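Local atomic coordinates of tRNA (cytosine(38)-C(5))-methyltransferase (Schizosaccharomyces pombe, PDB entry 6FDF), a protein that methylates carbon 5 of cytosine 38 in the anticodon loop of tRNA(Asp), and more weakly tRNA(Glu), using S-adenosyl-L-methionine as methyl donor. Residues A[220-225]-A[272-277]; A[229-234]-A[263-268]; A[240-245]-A[288-293]; A[129-134]-A[152-157]. All blocks are in the same frame, centred on the assembly; numbering follows the deposited sequence.

Contact 1: residues A[220-225]-A[272-277]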
loop_
_atom_site.group_PDB
_atom_site.type_symbol
_atom_site.label_atom_id
_atom_site.label_comp_id
_atom_site.label_asym_id
_atom_site.label_seq_id
_atom_site.Cartn_x
_atom_site.Cartn_y
_atom_site.Cartn_z
ATOM N N SER A 220 -12.642 -0.749 -28.409
ATOM C CA SER A 220 -12.697 0.704 -28.534
ATOM C C SER A 220 -11.517 1.372 -27.834
ATOM O O SER A 220 -10.905 2.299 -28.379
ATOM C CB SER A 220 -14.020 1.227 -27.971
ATOM O OG SER A 220 -14.075 1.051 -26.566
ATOM N N VAL A 221 -11.177 0.905 -26.630
ATOM C CA VAL A 221 -10.032 1.452 -25.907
ATOM C C VAL A 221 -8.724 1.041 -26.576
ATOM O O VAL A 221 -7.787 1.842 -26.675
ATOM C CB VAL A 221 -10.080 1.010 -24.433
ATOM C CG1 VAL A 221 -8.803 1.405 -23.703
ATOM C CG2 VAL A 221 -11.299 1.610 -23.743
ATOM N N LEU A 222 -8.633 -0.212 -27.031
ATOM C CA LEU A 222 -7.410 -0.667 -27.694
ATOM C C LEU A 222 -7.171 0.074 -29.005
ATOM O O LEU A 222 -6.015 0.318 -29.383
ATOM C CB LEU A 222 -7.478 -2.179 -27.934
ATOM C CG LEU A 222 -7.270 -3.066 -26.703
ATOM C CD1 LEU A 222 -7.588 -4.522 -27.000
ATOM C CD2 LEU A 222 -5.841 -2.932 -26.193
ATOM N N ASN A 223 -8.240 0.439 -29.716
ATOM C CA ASN A 223 -8.073 1.158 -30.974
ATOM C C ASN A 223 -7.679 2.613 -30.748
ATOM O O ASN A 223 -6.952 3.191 -31.564
ATOM C CB ASN A 223 -9.354 1.079 -31.802
ATOM C CG ASN A 223 -9.495 -0.242 -32.533
ATOM O OD1 ASN A 223 -8.525 -0.990 -32.680
ATOM N ND2 ASN A 223 -10.704 -0.533 -32.999
ATOM N N LYS A 224 -8.157 3.225 -29.664
ATOM C CA LYS A 224 -7.898 4.639 -29.426
ATOM C C LYS A 224 -6.567 4.885 -28.720
ATOM O O LYS A 224 -5.840 5.816 -29.084
ATOM C CB LYS A 224 -9.040 5.250 -28.608
ATOM C CG LYS A 224 -8.942 6.757 -28.440
ATOM C CD LYS A 224 -8.630 7.443 -29.761
ATOM C CE LYS A 224 -9.613 8.568 -30.048
ATOM N NZ LYS A 224 -9.647 9.562 -28.943
ATOM N N TRP A 225 -6.240 4.079 -27.710
ATOM C CA TRP A 225 -5.089 4.335 -26.853
ATOM C C TRP A 225 -4.202 3.106 -26.687
ATOM O O TRP A 225 -3.324 3.112 -25.816
ATOM C CB TRP A 225 -5.528 4.812 -25.462
ATOM C CG TRP A 225 -6.462 5.999 -25.441
ATOM C CD1 TRP A 225 -7.743 6.023 -24.957
ATOM C CD2 TRP A 225 -6.182 7.330 -25.900
ATOM N NE1 TRP A 225 -8.278 7.285 -25.094
ATOM C CE2 TRP A 225 -7.342 8.105 -25.666
ATOM C CE3 TRP A 225 -5.071 7.941 -26.484
ATOM C CZ2 TRP A 225 -7.418 9.456 -25.999
ATOM C CZ3 TRP A 225 -5.149 9.284 -26.819
ATOM C CH2 TRP A 225 -6.316 10.027 -26.575
ATOM N N ASN A 272 -3.567 -7.604 -35.624
ATOM C CA ASN A 272 -4.920 -7.689 -35.073
ATOM C C ASN A 272 -4.761 -7.680 -33.552
ATOM O O ASN A 272 -4.510 -8.730 -32.954
ATOM C CB ASN A 272 -5.645 -8.936 -35.558
ATOM C CG ASN A 272 -6.985 -9.150 -34.865
ATOM O OD1 ASN A 272 -7.501 -8.265 -34.179
ATOM N ND2 ASN A 272 -7.555 -10.335 -35.046
ATOM N N ARG A 273 -4.905 -6.498 -32.947
ATOM C CA ARG A 273 -4.675 -6.364 -31.514
ATOM C C ARG A 273 -5.693 -7.134 -30.685
ATOM O O ARG A 273 -5.419 -7.446 -29.522
ATOM C CB ARG A 273 -4.673 -4.885 -31.113
ATOM C CG ARG A 273 -5.974 -4.150 -31.417
ATOM C CD ARG A 273 -5.765 -2.646 -31.454
ATOM N NE ARG A 273 -5.002 -2.242 -32.632
ATOM C CZ ARG A 273 -4.501 -1.025 -32.822
ATOM N NH1 ARG A 273 -4.675 -0.075 -31.913
ATOM N NH2 ARG A 273 -3.818 -0.758 -33.928
ATOM N N MET A 274 -6.858 -7.461 -31.248
ATOM C CA MET A 274 -7.823 -8.249 -30.489
ATOM C C MET A 274 -7.417 -9.713 -30.385
ATOM O O MET A 274 -7.882 -10.409 -29.476
ATOM C CB MET A 274 -9.216 -8.136 -31.113
ATOM C CG MET A 274 -9.763 -6.719 -31.140
ATOM S SD MET A 274 -9.611 -5.909 -29.540
ATOM C CE MET A 274 -10.841 -6.810 -28.602
ATOM N N ALA A 275 -6.560 -10.196 -31.285
ATOM C CA ALA A 275 -6.120 -11.584 -31.241
ATOM C C ALA A 275 -5.102 -11.843 -30.138
ATOM O O ALA A 275 -4.772 -13.006 -29.878
ATOM C CB ALA A 275 -5.526 -11.992 -32.590
ATOM N N LEU A 276 -4.601 -10.793 -29.490
ATOM C CA LEU A 276 -3.723 -10.950 -28.341
ATOM C C LEU A 276 -4.466 -11.394 -27.091
ATOM O O LEU A 276 -3.811 -11.765 -26.110
ATOM C CB LEU A 276 -2.991 -9.639 -28.052
ATOM C CG LEU A 276 -1.923 -9.259 -29.076
ATOM C CD1 LEU A 276 -1.465 -7.824 -28.856
ATOM C CD2 LEU A 276 -0.749 -10.228 -29.000
ATOM N N GLN A 277 -5.801 -11.357 -27.103
ATOM C CA GLN A 277 -6.611 -11.784 -25.962
ATOM C C GLN A 277 -6.167 -11.063 -24.693
ATOM O O GLN A 277 -5.841 -11.677 -23.674
ATOM C CB GLN A 277 -6.551 -13.304 -25.782
ATOM C CG GLN A 277 -6.907 -14.097 -27.026
ATOM C CD GLN A 277 -6.829 -15.595 -26.793
ATOM O OE1 GLN A 277 -6.085 -16.302 -27.472
ATOM N NE2 GLN A 277 -7.590 -16.084 -25.822
#

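Contact 2: residues A[229-234]-A[263-268]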
loop_
_atom_site.group_PDB
_atom_site.type_symbol
_atom_site.label_atom_id
_atom_site.label_comp_id
_atom_site.label_asym_id
_atom_site.label_seq_id
_atom_site.Cartn_x
_atom_site.Cartn_y
_atom_site.Cartn_z
ATOM N N PHE A 229 -0.649 0.934 -23.605
ATOM C CA PHE A 229 -0.639 -0.150 -22.629
ATOM C C PHE A 229 0.752 -0.758 -22.506
ATOM O O PHE A 229 1.475 -0.899 -23.495
ATOM C CB PHE A 229 -1.621 -1.256 -23.024
ATOM C CG PHE A 229 -3.053 -0.968 -22.671
ATOM C CD1 PHE A 229 -3.453 -0.887 -21.348
ATOM C CD2 PHE A 229 -4.011 -0.837 -23.668
ATOM C CE1 PHE A 229 -4.784 -0.640 -21.020
ATOM C CE2 PHE A 229 -5.336 -0.595 -23.351
ATOM C CZ PHE A 229 -5.722 -0.502 -22.019
ATOM N N ASP A 230 1.108 -1.144 -21.284
ATOM C CA ASP A 230 2.213 -2.067 -21.050
ATOM C C ASP A 230 1.639 -3.477 -20.989
ATOM O O ASP A 230 0.816 -3.777 -20.117
ATOM C CB ASP A 230 2.951 -1.732 -19.754
ATOM C CG ASP A 230 4.085 -2.700 -19.462
ATOM O OD1 ASP A 230 5.095 -2.667 -20.192
ATOM O OD2 ASP A 230 3.968 -3.496 -18.503
ATOM N N ILE A 231 2.060 -4.334 -21.920
ATOM C CA ILE A 231 1.528 -5.686 -22.036
ATOM C C ILE A 231 2.535 -6.658 -21.439
ATOM O O ILE A 231 3.715 -6.646 -21.813
ATOM C CB ILE A 231 1.225 -6.041 -23.501
ATOM C CG1 ILE A 231 0.176 -5.084 -24.077
ATOM C CG2 ILE A 231 0.756 -7.488 -23.615
ATOM C CD1 ILE A 231 -0.042 -5.243 -25.569
ATOM N N VAL A 232 2.064 -7.526 -20.543
ATOM C CA VAL A 232 2.902 -8.564 -19.959
ATOM C C VAL A 232 2.278 -9.921 -20.260
ATOM O O VAL A 232 1.103 -10.032 -20.619
ATOM C CB VAL A 232 3.103 -8.380 -18.437
ATOM C CG1 VAL A 232 3.732 -7.019 -18.127
ATOM C CG2 VAL A 232 1.784 -8.551 -17.683
ATOM N N LYS A 233 3.095 -10.960 -20.132
ATOM C CA LYS A 233 2.686 -12.337 -20.348
ATOM C C LYS A 233 2.861 -13.126 -19.056
ATOM O O LYS A 233 3.496 -12.643 -18.110
ATOM C CB LYS A 233 3.501 -12.967 -21.489
ATOM C CG LYS A 233 3.099 -12.443 -22.868
ATOM C CD LYS A 233 4.023 -12.937 -23.986
ATOM C CE LYS A 233 5.001 -11.843 -24.392
ATOM N NZ LYS A 233 5.675 -12.118 -25.691
ATOM N N PRO A 234 2.248 -14.311 -18.947
ATOM C CA PRO A 234 2.411 -15.105 -17.717
ATOM C C PRO A 234 3.858 -15.335 -17.315
ATOM O O PRO A 234 4.146 -15.430 -16.116
ATOM C CB PRO A 234 1.704 -16.423 -18.061
ATOM C CG PRO A 234 0.654 -16.018 -19.041
ATOM C CD PRO A 234 1.277 -14.930 -19.872
ATOM N N GLU A 263 4.533 -14.751 -29.763
ATOM C CA GLU A 263 5.828 -14.367 -29.214
ATOM C C GLU A 263 6.139 -12.898 -29.478
ATOM O O GLU A 263 6.708 -12.218 -28.616
ATOM C CB GLU A 263 6.931 -15.261 -29.787
ATOM C CG GLU A 263 6.729 -16.744 -29.512
ATOM C CD GLU A 263 7.858 -17.601 -30.056
ATOM O OE1 GLU A 263 8.999 -17.102 -30.139
ATOM O OE2 GLU A 263 7.603 -18.774 -30.401
ATOM N N ASN A 264 5.757 -12.386 -30.649
ATOM C CA ASN A 264 6.091 -11.021 -31.058
ATOM C C ASN A 264 4.840 -10.170 -30.842
ATOM O O ASN A 264 3.992 -10.041 -31.728
ATOM C CB ASN A 264 6.570 -10.969 -32.510
ATOM C CG ASN A 264 7.196 -9.630 -32.874
ATOM O OD1 ASN A 264 6.845 -8.588 -32.315
ATOM N ND2 ASN A 264 8.127 -9.653 -33.824
ATOM N N THR A 265 4.743 -9.583 -29.647
ATOM C CA THR A 265 3.522 -8.887 -29.247
ATOM C C THR A 265 3.299 -7.636 -30.087
ATOM O O THR A 265 2.183 -7.396 -30.566
ATOM C CB THR A 265 3.590 -8.536 -27.762
ATOM O OG1 THR A 265 3.650 -9.742 -26.991
ATOM C CG2 THR A 265 2.365 -7.714 -27.325
ATOM N N HIS A 266 4.353 -6.838 -30.297
ATOM C CA HIS A 266 4.202 -5.606 -31.066
ATOM C C HIS A 266 3.794 -5.895 -32.503
ATOM O O HIS A 266 2.934 -5.206 -33.063
ATOM C CB HIS A 266 5.494 -4.791 -31.044
ATOM C CG HIS A 266 5.425 -3.550 -31.878
ATOM N ND1 HIS A 266 6.121 -3.404 -33.058
ATOM C CD2 HIS A 266 4.723 -2.403 -31.713
ATOM C CE1 HIS A 266 5.860 -2.219 -33.580
ATOM N NE2 HIS A 266 5.014 -1.590 -32.783
ATOM N N GLU A 267 4.419 -6.901 -33.127
ATOM C CA GLU A 267 4.061 -7.253 -34.492
ATOM C C GLU A 267 2.605 -7.687 -34.584
ATOM O O GLU A 267 1.879 -7.263 -35.491
ATOM C CB GLU A 267 4.990 -8.359 -34.997
ATOM C CG GLU A 267 4.875 -8.690 -36.465
ATOM C CD GLU A 267 5.843 -9.788 -36.870
ATOM O OE1 GLU A 267 5.622 -10.946 -36.457
ATOM O OE2 GLU A 267 6.818 -9.496 -37.596
ATOM N N GLN A 268 2.156 -8.529 -33.651
ATOM C CA GLN A 268 0.767 -8.969 -33.688
ATOM C C GLN A 268 -0.187 -7.822 -33.376
ATOM O O GLN A 268 -1.311 -7.797 -33.889
ATOM C CB GLN A 268 0.552 -10.124 -32.705
ATOM C CG GLN A 268 -0.883 -10.628 -32.640
ATOM C CD GLN A 268 -1.422 -11.069 -33.995
ATOM O OE1 GLN A 268 -2.587 -10.836 -34.315
ATOM N NE2 GLN A 268 -0.583 -11.732 -34.784
#

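Contact 3: residues A[240-245]-A[288-293]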
loop_
_atom_site.group_PDB
_atom_site.type_symbol
_atom_site.label_atom_id
_atom_site.label_comp_id
_atom_site.label_asym_id
_atom_site.label_seq_id
_atom_site.Cartn_x
_atom_site.Cartn_y
_atom_site.Cartn_z
ATOM N N CYS A 240 3.573 -3.285 -14.149
ATOM C CA CYS A 240 3.641 -1.889 -13.752
ATOM C C CYS A 240 2.791 -1.617 -12.514
ATOM O O CYS A 240 2.001 -2.445 -12.051
ATOM C CB CYS A 240 3.224 -0.985 -14.909
ATOM S SG CYS A 240 4.472 -0.904 -16.230
ATOM N N CYS A 241 2.976 -0.421 -11.970
ATOM C CA CYS A 241 2.297 -0.044 -10.742
ATOM C C CYS A 241 0.796 0.095 -10.977
ATOM O O CYS A 241 0.367 0.741 -11.938
ATOM C CB CYS A 241 2.895 1.258 -10.223
ATOM S SG CYS A 241 2.249 1.780 -8.655
ATOM N N PHE A 242 0.002 -0.516 -10.097
ATOM C CA PHE A 242 -1.450 -0.381 -10.145
ATOM C C PHE A 242 -1.891 0.892 -9.435
ATOM O O PHE A 242 -1.396 1.211 -8.348
ATOM C CB PHE A 242 -2.132 -1.577 -9.479
ATOM C CG PHE A 242 -1.943 -2.875 -10.210
ATOM C CD1 PHE A 242 -2.625 -3.129 -11.389
ATOM C CD2 PHE A 242 -1.102 -3.857 -9.698
ATOM C CE1 PHE A 242 -2.454 -4.335 -12.064
ATOM C CE2 PHE A 242 -0.935 -5.060 -10.356
ATOM C CZ PHE A 242 -1.608 -5.300 -11.546
ATOM N N THR A 243 -2.848 1.602 -10.033
ATOM C CA THR A 243 -3.406 2.810 -9.426
ATOM C C THR A 243 -4.927 2.753 -9.433
ATOM O O THR A 243 -5.544 1.847 -10.002
ATOM C CB THR A 243 -2.963 4.083 -10.157
ATOM O OG1 THR A 243 -3.710 4.213 -11.376
ATOM C CG2 THR A 243 -1.472 4.057 -10.466
ATOM N N ARG A 244 -5.522 3.785 -8.824
ATOM C CA ARG A 244 -6.967 3.974 -8.824
ATOM C C ARG A 244 -7.554 4.087 -10.226
ATOM O O ARG A 244 -8.751 3.837 -10.408
ATOM C CB ARG A 244 -7.294 5.234 -8.019
ATOM C CG ARG A 244 -8.767 5.508 -7.824
ATOM C CD ARG A 244 -8.951 6.635 -6.835
ATOM N NE ARG A 244 -10.360 6.945 -6.629
ATOM C CZ ARG A 244 -10.822 7.614 -5.581
ATOM N NH1 ARG A 244 -12.119 7.856 -5.473
ATOM N NH2 ARG A 244 -9.985 8.031 -4.641
ATOM N N GLY A 245 -6.748 4.443 -11.218
ATOM C CA GLY A 245 -7.216 4.553 -12.583
ATOM C C GLY A 245 -7.320 3.250 -13.345
ATOM O O GLY A 245 -7.790 3.247 -14.486
ATOM N N ARG A 288 -3.323 -10.352 -4.810
ATOM C CA ARG A 288 -2.223 -11.300 -4.658
ATOM C C ARG A 288 -0.881 -10.648 -4.968
ATOM O O ARG A 288 0.094 -10.837 -4.232
ATOM C CB ARG A 288 -2.444 -12.502 -5.573
ATOM C CG ARG A 288 -3.575 -13.415 -5.159
ATOM C CD ARG A 288 -3.782 -14.465 -6.235
ATOM N NE ARG A 288 -4.789 -15.455 -5.873
ATOM C CZ ARG A 288 -5.193 -16.428 -6.683
ATOM N NH1 ARG A 288 -4.681 -16.529 -7.901
ATOM N NH2 ARG A 288 -6.109 -17.294 -6.275
ATOM N N LEU A 289 -0.815 -9.859 -6.040
ATOM C CA LEU A 289 0.441 -9.191 -6.368
ATOM C C LEU A 289 0.845 -8.193 -5.290
ATOM O O LEU A 289 2.032 -7.889 -5.145
ATOM C CB LEU A 289 0.327 -8.500 -7.725
ATOM C CG LEU A 289 0.356 -9.466 -8.908
ATOM C CD1 LEU A 289 -0.278 -8.822 -10.137
ATOM C CD2 LEU A 289 1.790 -9.893 -9.204
ATOM N N MET A 290 -0.118 -7.673 -4.532
ATOM C CA MET A 290 0.183 -6.759 -3.440
ATOM C C MET A 290 0.370 -7.473 -2.105
ATOM O O MET A 290 0.548 -6.809 -1.078
ATOM C CB MET A 290 -0.914 -5.696 -3.336
ATOM C CG MET A 290 -0.939 -4.781 -4.552
ATOM S SD MET A 290 -2.157 -3.465 -4.407
ATOM C CE MET A 290 -1.894 -2.592 -5.945
ATOM N N GLY A 291 0.357 -8.804 -2.104
ATOM C CA GLY A 291 0.663 -9.591 -0.926
ATOM C C GLY A 291 -0.497 -9.880 0.001
ATOM O O GLY A 291 -0.270 -10.407 1.096
ATOM N N PHE A 292 -1.724 -9.572 -0.399
ATOM C CA PHE A 292 -2.867 -9.868 0.450
ATOM C C PHE A 292 -3.150 -11.367 0.439
ATOM O O PHE A 292 -3.001 -12.019 -0.600
ATOM C CB PHE A 292 -4.098 -9.099 -0.022
ATOM C CG PHE A 292 -4.070 -7.648 0.345
ATOM C CD1 PHE A 292 -3.426 -6.729 -0.462
ATOM C CD2 PHE A 292 -4.678 -7.207 1.510
ATOM C CE1 PHE A 292 -3.388 -5.392 -0.117
ATOM C CE2 PHE A 292 -4.648 -5.878 1.862
ATOM C CZ PHE A 292 -4.003 -4.968 1.051
ATOM N N PRO A 293 -3.556 -11.941 1.566
ATOM C CA PRO A 293 -3.827 -13.380 1.607
ATOM C C PRO A 293 -5.157 -13.708 0.940
ATOM O O PRO A 293 -5.987 -12.840 0.671
ATOM C CB PRO A 293 -3.866 -13.685 3.107
ATOM C CG PRO A 293 -4.372 -12.423 3.709
ATOM C CD PRO A 293 -3.760 -11.305 2.881
#

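Contact 4: residues A[129-134]-A[152-157]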
loop_
_atom_site.group_PDB
_atom_site.type_symbol
_atom_site.label_atom_id
_atom_site.label_comp_id
_atom_site.label_asym_id
_atom_site.label_seq_id
_atom_site.Cartn_x
_atom_site.Cartn_y
_atom_site.Cartn_z
ATOM N N GLY A 129 8.880 10.363 -3.570
ATOM C CA GLY A 129 8.839 11.801 -3.662
ATOM C C GLY A 129 8.338 12.478 -2.406
ATOM O O GLY A 129 8.537 13.686 -2.248
ATOM N N PHE A 130 7.695 11.728 -1.509
ATOM C CA PHE A 130 7.414 12.263 -0.182
ATOM C C PHE A 130 8.695 12.749 0.478
ATOM O O PHE A 130 8.688 13.756 1.195
ATOM C CB PHE A 130 6.734 11.204 0.689
ATOM C CG PHE A 130 6.441 11.675 2.095
ATOM C CD1 PHE A 130 5.370 12.515 2.352
ATOM C CD2 PHE A 130 7.250 11.285 3.155
ATOM C CE1 PHE A 130 5.106 12.956 3.643
ATOM C CE2 PHE A 130 6.989 11.722 4.448
ATOM C CZ PHE A 130 5.912 12.557 4.686
ATOM N N GLU A 131 9.812 12.056 0.230
ATOM C CA GLU A 131 11.046 12.357 0.948
ATOM C C GLU A 131 11.547 13.769 0.683
ATOM O O GLU A 131 12.301 14.307 1.500
ATOM C CB GLU A 131 12.140 11.345 0.596
ATOM C CG GLU A 131 12.724 11.482 -0.799
ATOM C CD GLU A 131 11.825 10.904 -1.876
ATOM O OE1 GLU A 131 10.723 10.413 -1.544
ATOM O OE2 GLU A 131 12.232 10.926 -3.059
ATOM N N GLU A 132 11.144 14.382 -0.430
ATOM C CA GLU A 132 11.563 15.734 -0.765
ATOM C C GLU A 132 10.545 16.791 -0.364
ATOM O O GLU A 132 10.756 17.971 -0.661
ATOM C CB GLU A 132 11.846 15.844 -2.269
ATOM C CG GLU A 132 13.046 15.038 -2.733
ATOM C CD GLU A 132 13.285 15.158 -4.223
ATOM O OE1 GLU A 132 12.436 15.762 -4.914
ATOM O OE2 GLU A 132 14.323 14.655 -4.701
ATOM N N SER A 133 9.460 16.407 0.303
ATOM C CA SER A 133 8.358 17.329 0.532
ATOM C C SER A 133 8.556 18.136 1.812
ATOM O O SER A 133 9.301 17.748 2.714
ATOM C CB SER A 133 7.036 16.570 0.624
ATOM O OG SER A 133 6.982 15.780 1.808
ATOM N N LYS A 134 7.814 19.244 1.901
ATOM C CA LYS A 134 7.779 20.025 3.134
ATOM C C LYS A 134 7.172 19.228 4.281
ATOM O O LYS A 134 7.600 19.368 5.433
ATOM C CB LYS A 134 7.003 21.327 2.910
ATOM C CG LYS A 134 7.713 22.319 1.990
ATOM C CD LYS A 134 6.900 23.596 1.768
ATOM C CE LYS A 134 5.872 23.441 0.649
ATOM N NZ LYS A 134 4.599 22.818 1.117
ATOM N N GLU A 152 14.831 5.913 6.963
ATOM C CA GLU A 152 13.902 5.984 5.843
ATOM C C GLU A 152 14.562 5.438 4.586
ATOM O O GLU A 152 15.790 5.369 4.482
ATOM C CB GLU A 152 13.390 7.414 5.617
ATOM C CG GLU A 152 14.462 8.444 5.334
ATOM C CD GLU A 152 13.898 9.854 5.279
ATOM O OE1 GLU A 152 13.843 10.517 6.337
ATOM O OE2 GLU A 152 13.513 10.296 4.176
ATOM N N GLY A 153 13.726 5.056 3.624
ATOM C CA GLY A 153 14.232 4.570 2.351
ATOM C C GLY A 153 13.099 4.325 1.379
ATOM O O GLY A 153 11.919 4.360 1.740
ATOM N N ILE A 154 13.484 4.086 0.125
ATOM C CA ILE A 154 12.555 3.740 -0.945
ATOM C C ILE A 154 12.727 2.262 -1.264
ATOM O O ILE A 154 13.852 1.796 -1.494
ATOM C CB ILE A 154 12.797 4.596 -2.202
ATOM C CG1 ILE A 154 12.859 6.080 -1.844
ATOM C CG2 ILE A 154 11.728 4.324 -3.258
ATOM C CD1 ILE A 154 11.542 6.655 -1.426
ATOM N N LEU A 155 11.615 1.533 -1.294
ATOM C CA LEU A 155 11.626 0.100 -1.541
ATOM C C LEU A 155 10.496 -0.247 -2.499
ATOM O O LEU A 155 9.427 0.367 -2.471
ATOM C CB LEU A 155 11.479 -0.708 -0.239
ATOM C CG LEU A 155 12.583 -0.525 0.805
ATOM C CD1 LEU A 155 12.142 -1.072 2.158
ATOM C CD2 LEU A 155 13.864 -1.209 0.339
ATOM N N SER A 156 10.742 -1.243 -3.344
ATOM C CA SER A 156 9.720 -1.728 -4.255
ATOM C C SER A 156 9.620 -3.240 -4.126
ATOM O O SER A 156 10.610 -3.902 -3.801
ATOM C CB SER A 156 10.062 -1.346 -5.706
ATOM O OG SER A 156 9.160 -1.929 -6.633
ATOM N N PRO A 157 8.439 -3.817 -4.380
ATOM C CA PRO A 157 8.308 -5.278 -4.247
ATOM C C PRO A 157 9.242 -6.051 -5.165
ATOM O O PRO A 157 9.642 -7.174 -4.830
ATOM C CB PRO A 157 6.828 -5.528 -4.580
ATOM C CG PRO A 157 6.149 -4.229 -4.257
ATOM C CD PRO A 157 7.139 -3.163 -4.625
#

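Contact 1: residues A[220-225]-A[272-277]
Arg-273 reaches across to helix 219-225 and meets Leu-222 and Asn-223 in two different ways. Its guanidinium is edge-on to the backbone of Leu-222. NH1 donates to Leu-222 O at 2.9 Å, with an N-H...O angle of 151°, and the oxygen lies almost in the guanidinium plane. The donor is tilted out of the carbonyl plane. Asn-223 comes over a face of the same guanidinium instead. Its amide is turned 71° from the guanidinium plane, and its OD1 lies 3.4 Å from Arg-273 CD. This second approach is packing without a hydrogen bond. A bend at chi3 (71°) turns the arginine tip toward the carbonyl. The shaft stays against the helix, with Arg-273 CD 3.9 Å from Leu-222 CB. The bond lies near the C-terminal end of this helix, where a positive group would probably be favoured. The apolar half is the pair Leu-222 and Met-274. Their side chains cross at a slant, and Leu-222 CD1 touches Met-274 SD at 3.5 Å. Bends at chi2 and chi3 fold the methionine so that its sulfur meets the leucine branch. Leu-222 also packs on Phe-229, just before strand 231-232. Leu-276, in the same segment as Arg-273, packs on helix 265-272. Residues 272-277 thus join that helix to strand 278-279 and pack against helix 219-225.

Contact 2: residues A[229-234]-A[263-268]
Ile-231 in the short strand 231-232 faces Thr-265 in the first turn of helix 265-272, with their CA atoms 8.1 Å apart. No backbone hydrogen bond joins the segments; the bonded contact is made by side chains. Ile-231 offers both CD1 and CG2 to the methyl of Thr-265, and the closer pair is CD1 to CG2 at 3.9 Å. The methyl of Thr-265 is trans to its backbone N, since OG1 takes the position beside that N (chi1 -63°). Thus CG2 meets the isoleucine, and OG1 meets Lys-233. Lys-233 NZ gives OG1 a weak hydrogen bond of 3.4 Å. NZ also lies 3.1 Å from Glu-263 O, but at a poor angle for bonding. The stronger partner of OG1 is Gln-258 on the adjacent strand 256-258. Replacing Thr-265 by a valine would probably leave Gln-258 and the lysine ammonium without this hydroxyl partner. Next to it, Asn-264 is the N-cap: its OD1 accepts from Glu-267 N at 3.1 Å. The arrangement is a capped helix start packed against the edge strand of a small three-stranded sheet. This is consistent with its place in the region that forms the target recognition domain in C5-methyltransferases.

Contact 3: residues A[240-245]-A[288-293]
Phe-242 packs against both Leu-289 and Met-290, and all three side chains are buried. The apolar contacts come from two directions. Leu-289 meets the ring at its edge, with CD1 3.8 Å from Phe-242 CE2. The two side chains cross at about a right angle. Met-290 comes in obliquely at the base of the ring, and its methyl CE lies 3.7 Å from Phe-242 CB. Its chain is extended beyond CG (chi2 -177°, chi3 179°), carrying the methyl to the far segment. Outside the two segments, Tyr-246 meets the Phe-242 ring edge-to-face. No hydrogen bond joins the two segments, but polar bonds shape each of them. Thr-243 OG1 accepts from Gly-245 N at 3.1 Å, forming an ST turn. Gly-291, with positive phi, ends the helix in a Schellman motif: its N bonds Arg-288 O at 3.0 Å, and Phe-292 N bonds Ala-287 O. Met-290, the first residue to leave helical backbone angles, lies within this cap. Residues 288-293 read Arg-Leu-Met-Gly-Phe-Pro, which matches the end of motif IX of C5-methyltransferases. Arg-166 links both sides, bonding Phe-242 O through NH1 and touching the Met-290 side chain. The contact sets the loop between strands 231-232 and 256-258 against the end of helix 283-289, where Val-286 also packs on Phe-242 and Met-290 bonds by its backbone to Val-318 of helix 318-328.

Contact 4: residues A[129-134]-A[152-157]
Glu-131 meets Ile-154 and Glu-152 by packing alone. Its OE1 lies 3.8 Å from Ile-154 CD1, and the two side chains cross at about a right angle. Its CB lies 4.0 Å from Glu-152 OE2. The two carboxylates stay apart, with Glu-131 OE1 6.4 Å from Glu-152 OE2. The next shell holds each acid in place. Glu-131 folds back at chi2 (-78°), and its OE1 accepts from Gly-129 N at 2.7 Å on the syn side. Glu-152 has a salt bridge from OE1 to Arg-140, which also bonds Glu-131 O, while its OE2 bonds NE1 of Trp-169, whose side chain touches Glu-131 and Ile-154. With an alanine in place of Glu-131, Gly-129 N would probably lose its carboxylate partner and Ile-154 CD1 one of its neighbours. Further out, Ser-133 is the N-cap of helix 134-145: its OG donates to Phe-130 O at 2.7 Å and caps Ala-136 N. Phe-130 packs on Cys-85, the predicted catalytic residue. The segment follows strand 121-127, which ends in the Glu-Asn-Val motif of C5-methyltransferases. The contact lies in a beta-alpha-beta crossover of the Rossmann-like methyltransferase sheet, from strand 121-127 through helix 134-145 to the parallel edge strand 148-155, with strand 168-175 lying between the two.

Contact 4 comes first and closes before the others open. It joins the turn leading into helix 134-145 to the edge strand after that helix, within the seven-stranded methyltransferase sheet. The other three interlock. Contact 1 opens at helix 219-225, and contact 2 opens and closes within its span. The two touch, at Phe-229 with helix 219-225 and at helix 265-272 with the residues after it. Together they fasten helices 219-225 and 265-272 around the small three-stranded sheet. Contact 3 opens inside both loops and closes after them, thus crossing both. It ties the small-sheet region back to the end of helix 283-289. Its centre is about 18 Å from that of contact 4.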